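Local coordinates for DNA ligase D 3'-phosphoesterase domain-containing protein (Methanocella paludicola, PDB 5DMP) that probably removes 3'-terminal phosphate and ribonucleotide groups from DNA ends as the phosphoesterase of archaeal non-homologous end joining, at residues 70-82 / 152-166. Residues are numbered along the deposited sequence; the frame is centred on the assembly and turned at random.
Sequences GGGTVMVWDIGTY and APDSVLTGRTMDEIA. With EDO (1,2-ethanediol), chain B; EDO (1,2-ethanediol), chain C.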
ATOM      1  N   GLY A  70      13.578   4.563  -8.289  1.00 47.70           N
ATOM      2  CA  GLY A  70      12.201   4.635  -8.748  1.00 44.85           C
ATOM      3  C   GLY A  70      12.139   4.372 -10.227  1.00 41.65           C
ATOM      4  O   GLY A  70      11.054   4.488 -10.796  1.00 50.28           O
ATOM      5  N   GLY A  71      13.298   4.046 -10.846  1.00 39.06           N
ATOM      6  CA  GLY A  71      13.485   3.760 -12.304  1.00 39.42           C
ATOM      7  C   GLY A  71      12.525   2.677 -12.815  1.00 49.49           C
ATOM      8  O   GLY A  71      12.310   1.670 -12.111  1.00 45.45           O
ATOM      9  N   GLY A  72      11.955   2.881 -14.013  1.00 39.54           N
ATOM     10  CA  GLY A  72      10.959   1.947 -14.585  1.00 33.35           C
ATOM     11  C   GLY A  72       9.575   2.589 -14.773  1.00 32.84           C
ATOM     12  O   GLY A  72       9.455   3.836 -14.906  1.00 34.83           O
ATOM     13  N   THR A  73       8.557   1.745 -14.824  1.00 28.27           N
ATOM     14  CA  THR A  73       7.186   2.195 -15.155  1.00 30.48           C
ATOM     15  C   THR A  73       6.392   2.169 -13.879  1.00 30.21           C
ATOM     16  O   THR A  73       6.464   1.220 -13.147  1.00 28.69           O
ATOM     17  CB  THR A  73       6.513   1.239 -16.126  1.00 32.65           C
ATOM     18  OG1 THR A  73       7.370   1.078 -17.252  1.00 37.24           O
ATOM     19  CG2 THR A  73       5.206   1.856 -16.638  1.00 32.55           C
ATOM     20  N   VAL A  74       5.631   3.233 -13.642  1.00 27.91           N
ATOM     21  CA  VAL A  74       4.852   3.387 -12.432  1.00 25.21           C
ATOM     22  C   VAL A  74       3.398   3.542 -12.827  1.00 28.58           C
ATOM     23  O   VAL A  74       3.053   4.429 -13.635  1.00 30.60           O
ATOM     24  CB  VAL A  74       5.270   4.648 -11.666  1.00 27.48           C
ATOM     25  CG1 VAL A  74       4.420   4.852 -10.404  1.00 27.45           C
ATOM     26  CG2 VAL A  74       6.778   4.560 -11.344  1.00 30.10           C
ATOM     27  N   MET A  75       2.567   2.677 -12.267  1.00 25.94           N
ATOM     28  CA  MET A  75       1.136   2.704 -12.488  1.00 27.57           C
ATOM     29  C   MET A  75       0.441   3.039 -11.190  1.00 25.82           C
ATOM     30  O   MET A  75       0.811   2.489 -10.146  1.00 28.48           O
ATOM     31  CB  MET A  75       0.675   1.292 -12.916  1.00 27.59           C
ATOM     32  CG  MET A  75      -0.847   1.129 -12.803  1.00 27.60           C
ATOM     33  SD  MET A  75      -1.405  -0.581 -13.044  1.00 30.80           S
ATOM     34  CE  MET A  75      -0.862  -0.885 -14.744  1.00 27.24           C
ATOM     35  N   VAL A  76      -0.593   3.872 -11.216  1.00 26.67           N
ATOM     36  CA  VAL A  76      -1.371   4.107 -10.007  1.00 25.49           C
ATOM     37  C   VAL A  76      -2.371   2.980 -10.001  1.00 25.63           C
ATOM     38  O   VAL A  76      -3.346   2.959 -10.760  1.00 25.78           O
ATOM     39  CB  VAL A  76      -2.063   5.507  -9.969  1.00 25.63           C
ATOM     40  CG1 VAL A  76      -2.918   5.599  -8.700  1.00 27.23           C
ATOM     41  CG2 VAL A  76      -0.937   6.573  -9.919  1.00 23.27           C
ATOM     42  N   TRP A  77      -2.078   1.994  -9.162  1.00 25.36           N
ATOM     43  CA  TRP A  77      -2.778   0.734  -9.168  1.00 27.64           C
ATOM     44  C   TRP A  77      -4.053   0.771  -8.310  1.00 25.71           C
ATOM     45  O   TRP A  77      -5.040   0.123  -8.649  1.00 26.47           O
ATOM     46  CB  TRP A  77      -1.764  -0.416  -8.797  1.00 27.86           C
ATOM     47  CG  TRP A  77      -2.380  -1.817  -8.834  1.00 26.61           C
ATOM     48  CD1 TRP A  77      -2.373  -2.712  -9.902  1.00 27.69           C
ATOM     49  CD2 TRP A  77      -3.067  -2.494  -7.735  1.00 26.85           C
ATOM     50  NE1 TRP A  77      -3.003  -3.920  -9.493  1.00 28.88           N
ATOM     51  CE2 TRP A  77      -3.465  -3.780  -8.208  1.00 27.02           C
ATOM     52  CE3 TRP A  77      -3.401  -2.117  -6.420  1.00 26.99           C
ATOM     53  CZ2 TRP A  77      -4.162  -4.701  -7.382  1.00 26.88           C
ATOM     54  CZ3 TRP A  77      -4.092  -3.028  -5.579  1.00 28.19           C
ATOM     55  CH2 TRP A  77      -4.475  -4.320  -6.103  1.00 29.26           C
ATOM     56  N   ASP A  78      -4.068   1.508  -7.171  1.00 22.88           N
ATOM     57  CA  ASP A  78      -5.288   1.722  -6.441  1.00 23.68           C
ATOM     58  C   ASP A  78      -5.104   3.034  -5.697  1.00 24.43           C
ATOM     59  O   ASP A  78      -3.962   3.443  -5.447  1.00 23.98           O
ATOM     60  CB  ASP A  78      -5.539   0.619  -5.371  1.00 27.23           C
ATOM     61  CG  ASP A  78      -6.956   0.639  -4.842  1.00 27.55           C
ATOM     62  OD1 ASP A  78      -7.848   1.284  -5.468  1.00 30.51           O
ATOM     63  OD2 ASP A  78      -7.290   0.017  -3.764  1.00 29.53           O
ATOM     64  N   ILE A  79      -6.185   3.733  -5.425  1.00 26.82           N
ATOM     65  CA  ILE A  79      -6.062   5.019  -4.720  1.00 27.12           C
ATOM     66  C   ILE A  79      -7.395   5.268  -3.976  1.00 26.98           C
ATOM     67  O   ILE A  79      -8.482   4.748  -4.327  1.00 27.42           O
ATOM     68  CB  ILE A  79      -5.717   6.174  -5.712  1.00 27.26           C
ATOM     69  CG1 ILE A  79      -5.202   7.411  -4.939  1.00 29.02           C
ATOM     70  CG2 ILE A  79      -6.986   6.486  -6.570  1.00 28.01           C
ATOM     71  CD1 ILE A  79      -4.475   8.418  -5.844  1.00 28.06           C
ATOM     72  N   GLY A  80      -7.324   6.017  -2.897  1.00 25.88           N
ATOM     73  CA  GLY A  80      -8.523   6.399  -2.157  1.00 28.65           C
ATOM     74  C   GLY A  80      -8.030   7.056  -0.873  1.00 27.53           C
ATOM     75  O   GLY A  80      -7.087   7.843  -0.875  1.00 28.66           O
ATOM     76  N   THR A  81      -8.699   6.732   0.207  1.00 26.11           N
ATOM     77  CA  THR A  81      -8.386   7.300   1.503  1.00 27.06           C
ATOM     78  C   THR A  81      -8.363   6.145   2.505  1.00 26.55           C
ATOM     79  O   THR A  81      -8.534   4.972   2.094  1.00 27.18           O
ATOM     80  CB  THR A  81      -9.494   8.331   1.937  1.00 31.62           C
ATOM     81  OG1 THR A  81     -10.778   7.703   1.955  1.00 31.04           O
ATOM     82  CG2 THR A  81      -9.567   9.529   0.926  1.00 37.26           C
ATOM     83  N   TYR A  82      -8.116   6.427   3.783  1.00 25.80           N
ATOM     84  CA  TYR A  82      -8.200   5.360   4.784  1.00 26.48           C
ATOM     85  C   TYR A  82      -8.659   5.950   6.092  1.00 29.75           C
ATOM     86  O   TYR A  82      -8.613   7.176   6.265  1.00 30.71           O
ATOM     87  CB  TYR A  82      -6.789   4.697   4.950  1.00 26.32           C
ATOM     88  CG  TYR A  82      -5.766   5.576   5.631  1.00 24.84           C
ATOM     89  CD1 TYR A  82      -5.603   5.524   7.020  1.00 29.71           C
ATOM     90  CD2 TYR A  82      -4.922   6.432   4.874  1.00 26.31           C
ATOM     91  CE1 TYR A  82      -4.641   6.290   7.665  1.00 34.06           C
ATOM     92  CE2 TYR A  82      -3.971   7.234   5.519  1.00 25.83           C
ATOM     93  CZ  TYR A  82      -3.838   7.172   6.871  1.00 31.88           C
ATOM     94  OH  TYR A  82      -2.903   7.954   7.469  1.00 34.11           O
ATOM     95  N   ALA A 152      -7.319  -7.621 -11.278  1.00 37.29           N
ATOM     96  CA  ALA A 152      -7.433  -6.150 -11.488  1.00 36.85           C
ATOM     97  C   ALA A 152      -6.075  -5.552 -11.653  1.00 34.74           C
ATOM     98  O   ALA A 152      -5.570  -4.860 -10.731  1.00 38.10           O
ATOM     99  CB  ALA A 152      -8.210  -5.499 -10.346  1.00 36.08           C
ATOM    100  N   PRO A 153      -5.462  -5.792 -12.835  1.00 33.92           N
ATOM    101  CA  PRO A 153      -4.074  -5.482 -13.005  1.00 36.25           C
ATOM    102  C   PRO A 153      -3.806  -4.070 -13.475  1.00 33.84           C
ATOM    103  O   PRO A 153      -2.661  -3.668 -13.488  1.00 34.60           O
ATOM    104  CB  PRO A 153      -3.600  -6.522 -14.069  1.00 37.32           C
ATOM    105  CG  PRO A 153      -4.862  -6.857 -14.847  1.00 36.45           C
ATOM    106  CD  PRO A 153      -6.021  -6.622 -13.948  1.00 34.42           C
ATOM    107  N   ASP A 154      -4.850  -3.315 -13.858  1.00 33.07           N
ATOM    108  CA  ASP A 154      -4.626  -2.088 -14.635  1.00 31.75           C
ATOM    109  C   ASP A 154      -4.811  -0.789 -13.829  1.00 28.92           C
ATOM    110  O   ASP A 154      -5.292  -0.817 -12.693  1.00 29.25           O
ATOM    111  CB  ASP A 154      -5.434  -2.066 -15.974  1.00 32.10           C
ATOM    112  CG  ASP A 154      -5.111  -3.288 -16.833  1.00 41.85           C
ATOM    113  OD1 ASP A 154      -3.922  -3.727 -16.806  1.00 39.35           O
ATOM    114  OD2 ASP A 154      -6.070  -3.857 -17.437  1.00 41.31           O
ATOM    115  N   SER A 155      -4.440   0.320 -14.455  1.00 27.33           N
ATOM    116  CA  SER A 155      -4.463   1.636 -13.740  1.00 28.58           C
ATOM    117  C   SER A 155      -5.858   2.005 -13.299  1.00 31.17           C
ATOM    118  O   SER A 155      -6.816   2.005 -14.093  1.00 26.92           O
ATOM    119  CB  SER A 155      -3.851   2.752 -14.620  1.00 26.11           C
ATOM    120  OG  SER A 155      -4.159   4.003 -14.092  1.00 26.39           O
ATOM    121  N   VAL A 156      -5.959   2.371 -12.026  1.00 28.65           N
ATOM    122  CA  VAL A 156      -7.209   2.898 -11.457  1.00 30.18           C
ATOM    123  C   VAL A 156      -7.446   4.307 -12.014  1.00 31.66           C
ATOM    124  O   VAL A 156      -8.593   4.772 -12.064  1.00 31.07           O
ATOM    125  CB  VAL A 156      -7.125   2.825  -9.895  1.00 34.33           C
ATOM    126  CG1 VAL A 156      -6.278   3.922  -9.288  1.00 29.61           C
ATOM    127  CG2 VAL A 156      -8.471   2.785  -9.278  1.00 38.87           C
ATOM    128  N   LEU A 157      -6.391   4.983 -12.436  1.00 28.06           N
ATOM    129  CA  LEU A 157      -6.573   6.386 -12.944  1.00 31.55           C
ATOM    130  C   LEU A 157      -6.974   6.424 -14.434  1.00 34.97           C
ATOM    131  O   LEU A 157      -7.773   7.281 -14.851  1.00 35.83           O
ATOM    132  CB  LEU A 157      -5.277   7.223 -12.802  1.00 31.56           C
ATOM    133  CG  LEU A 157      -5.006   7.569 -11.302  1.00 39.12           C
ATOM    134  CD1 LEU A 157      -3.817   8.511 -11.228  1.00 40.72           C
ATOM    135  CD2 LEU A 157      -6.174   8.183 -10.583  1.00 41.17           C
ATOM    136  N   THR A 158      -6.377   5.545 -15.228  1.00 28.38           N
ATOM    137  CA  THR A 158      -6.565   5.642 -16.676  1.00 29.55           C
ATOM    138  C   THR A 158      -7.070   4.367 -17.330  1.00 29.54           C
ATOM    139  O   THR A 158      -7.376   4.349 -18.544  1.00 29.18           O
ATOM    140  CB  THR A 158      -5.237   5.982 -17.370  1.00 29.42           C
ATOM    141  OG1 THR A 158      -4.272   4.944 -17.107  1.00 26.77           O
ATOM    142  CG2 THR A 158      -4.674   7.305 -16.895  1.00 28.70           C
ATOM    143  N   GLY A 159      -7.097   3.271 -16.593  1.00 27.28           N
ATOM    144  CA  GLY A 159      -7.437   1.955 -17.152  1.00 28.74           C
ATOM    145  C   GLY A 159      -6.335   1.335 -18.000  1.00 29.47           C
ATOM    146  O   GLY A 159      -6.502   0.216 -18.473  1.00 28.83           O
ATOM    147  N   ARG A 160      -5.198   2.037 -18.175  1.00 29.31           N
ATOM    148  CA  ARG A 160      -4.051   1.506 -18.958  1.00 29.15           C
ATOM    149  C   ARG A 160      -3.382   0.295 -18.360  1.00 30.68           C
ATOM    150  O   ARG A 160      -3.293   0.159 -17.114  1.00 28.83           O
ATOM    151  CB  ARG A 160      -2.974   2.578 -19.227  1.00 27.43           C
ATOM    152  CG  ARG A 160      -3.451   3.623 -20.262  1.00 30.14           C
ATOM    153  CD  ARG A 160      -2.418   4.722 -20.494  1.00 30.77           C
ATOM    154  NE  ARG A 160      -2.099   5.461 -19.259  1.00 31.08           N
ATOM    155  CZ  ARG A 160      -1.123   6.359 -19.160  1.00 34.47           C
ATOM    156  NH1 ARG A 160      -0.350   6.701 -20.237  1.00 29.13           N
ATOM    157  NH2 ARG A 160      -0.918   6.913 -17.973  1.00 31.15           N
ATOM    158  N   THR A 161      -2.808  -0.543 -19.237  1.00 29.30           N
ATOM    159  CA  THR A 161      -1.919  -1.583 -18.791  1.00 28.66           C
ATOM    160  C   THR A 161      -0.527  -1.005 -18.504  1.00 30.87           C
ATOM    161  O   THR A 161      -0.217   0.111 -18.921  1.00 28.05           O
ATOM    162  CB  THR A 161      -1.714  -2.675 -19.854  1.00 31.21           C
ATOM    163  OG1 THR A 161      -1.079  -2.066 -21.013  1.00 29.78           O
ATOM    164  CG2 THR A 161      -3.045  -3.338 -20.224  1.00 32.12           C
ATOM    165  N   MET A 162       0.328  -1.814 -17.852  1.00 30.75           N
ATOM    166  CA  MET A 162       1.730  -1.409 -17.648  1.00 32.74           C
ATOM    167  C   MET A 162       2.438  -1.121 -18.974  1.00 31.38           C
ATOM    168  O   MET A 162       3.113  -0.124 -19.114  1.00 29.37           O
ATOM    169  CB  MET A 162       2.484  -2.440 -16.758  1.00 33.12           C
ATOM    170  CG  MET A 162       3.822  -1.884 -16.270  1.00 39.37           C
ATOM    171  SD  MET A 162       3.487  -0.778 -14.822  1.00 45.03           S
ATOM    172  CE  MET A 162       2.212  -1.585 -13.994  1.00 28.11           C
ATOM    173  N   ASP A 163       2.211  -1.950 -19.986  1.00 32.57           N
ATOM    174  CA  ASP A 163       2.911  -1.696 -21.266  1.00 36.98           C
ATOM    175  C   ASP A 163       2.394  -0.437 -21.975  1.00 34.76           C
ATOM    176  O   ASP A 163       3.173   0.312 -22.557  1.00 37.28           O
ATOM    177  CB  ASP A 163       2.772  -2.917 -22.188  1.00 39.97           C
ATOM    178  CG  ASP A 163       3.539  -2.727 -23.515  1.00 61.20           C
ATOM    179  OD1 ASP A 163       4.712  -2.258 -23.486  1.00 67.52           O
ATOM    180  OD2 ASP A 163       2.968  -3.015 -24.596  1.00 69.16           O
ATOM    181  N   GLU A 164       1.085  -0.148 -21.884  1.00 30.97           N
ATOM    182  CA  GLU A 164       0.599   1.141 -22.372  1.00 34.02           C
ATOM    183  C   GLU A 164       1.200   2.361 -21.692  1.00 36.18           C
ATOM    184  O   GLU A 164       1.533   3.375 -22.384  1.00 38.47           O
ATOM    185  CB  GLU A 164      -0.940   1.239 -22.318  1.00 31.49           C
ATOM    186  CG  GLU A 164      -1.564   0.323 -23.366  1.00 39.70           C
ATOM    187  CD  GLU A 164      -3.025  -0.093 -23.078  1.00 41.89           C
ATOM    188  OE1 GLU A 164      -3.552   0.110 -21.966  1.00 33.92           O
ATOM    189  OE2 GLU A 164      -3.640  -0.706 -23.997  1.00 43.54           O
ATOM    190  N   ILE A 165       1.374   2.279 -20.356  1.00 32.00           N
ATOM    191  CA  ILE A 165       2.021   3.388 -19.635  1.00 31.66           C
ATOM    192  C   ILE A 165       3.507   3.531 -20.117  1.00 30.50           C
ATOM    193  O   ILE A 165       3.937   4.622 -20.438  1.00 35.56           O
ATOM    194  CB  ILE A 165       1.956   3.212 -18.079  1.00 28.26           C
ATOM    195  CG1 ILE A 165       0.467   3.225 -17.662  1.00 27.52           C
ATOM    196  CG2 ILE A 165       2.725   4.319 -17.328  1.00 27.94           C
ATOM    197  CD1 ILE A 165       0.337   2.676 -16.240  1.00 26.92           C
ATOM    198  N   ALA A 166       4.218   2.418 -20.191  1.00 30.96           N
ATOM    199  CA  ALA A 166       5.660   2.405 -20.636  1.00 35.71           C
ATOM    200  C   ALA A 166       5.743   3.032 -22.068  1.00 42.48           C
ATOM    201  O   ALA A 166       6.576   3.901 -22.307  1.00 42.28           O
ATOM    202  CB  ALA A 166       6.230   0.984 -20.592  1.00 37.69           C
TER
HETATM  203  C1  EDO B 201       0.222  -5.732 -18.766  1.00 56.15           C
HETATM  204  O1  EDO B 201       1.057  -4.839 -19.574  1.00 41.74           O
HETATM  205  C2  EDO B 201       0.279  -5.432 -17.269  1.00 58.10           C
HETATM  206  O2  EDO B 201      -0.529  -4.291 -16.870  1.00 49.79           O
HETATM  207  C1  EDO C 202      -8.880  -1.029 -12.568  1.00 51.28           C
HETATM  208  O1  EDO C 202      -9.716  -0.100 -11.843  1.00 54.37           O
HETATM  209  C2  EDO C 202      -8.855  -0.610 -14.029  1.00 44.30           C
HETATM  210  O2  EDO C 202      -9.482   0.671 -14.082  1.00 52.08           O
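Met75 and Val76 meet residues 153-157 while Thr73 lies beside helix 162-166, and Val156 N gives a hydrogen bond to Val76 O, 3.0 Å long and nearly in line with the carbonyl. The axes of strand 72-82 and helix 162-166 approach to 8.1 Å, their directions 120° apart. Ser155 CA rests against the same oxygen of Val76. Met75 has CG anti to its own N (chi1 165°) and an extended chi2, which carry SD to Pro153 O at 3.4 Å; a bend at chi3 then turns CE toward Met162 N. The Met162 chain, bent at chi2 and chi3, curls back so that its CE meets Met75 CE, modelled closer than normal contact and so of doubtful exact spacing. Ile165 CD1 lies 3.6 Å from Met75 CB, while Thr73 CG2 touches both Ile165 CG2 and Met162 SD. An alanine in place of Met75 would probably leave a gap between the 153-155 backbone and helix 162-166. Farther along, Leu157 CD1 covers Val76 CB at 3.7 Å and Val156 CG1 reaches both Val76 CG1 and Ile79 CG2. Ser155 OG accepts from Thr158 N in an ST motif and also bonds Glu61, whereas Thr161 and Glu164 form a capping box that starts the helix. Segment 152-166 thus packs across one side of a strand in the antiparallel sheet of the phosphoesterase domain; Val74, pointing away from it, belongs to the oxido(dioxo)vanadium pocket.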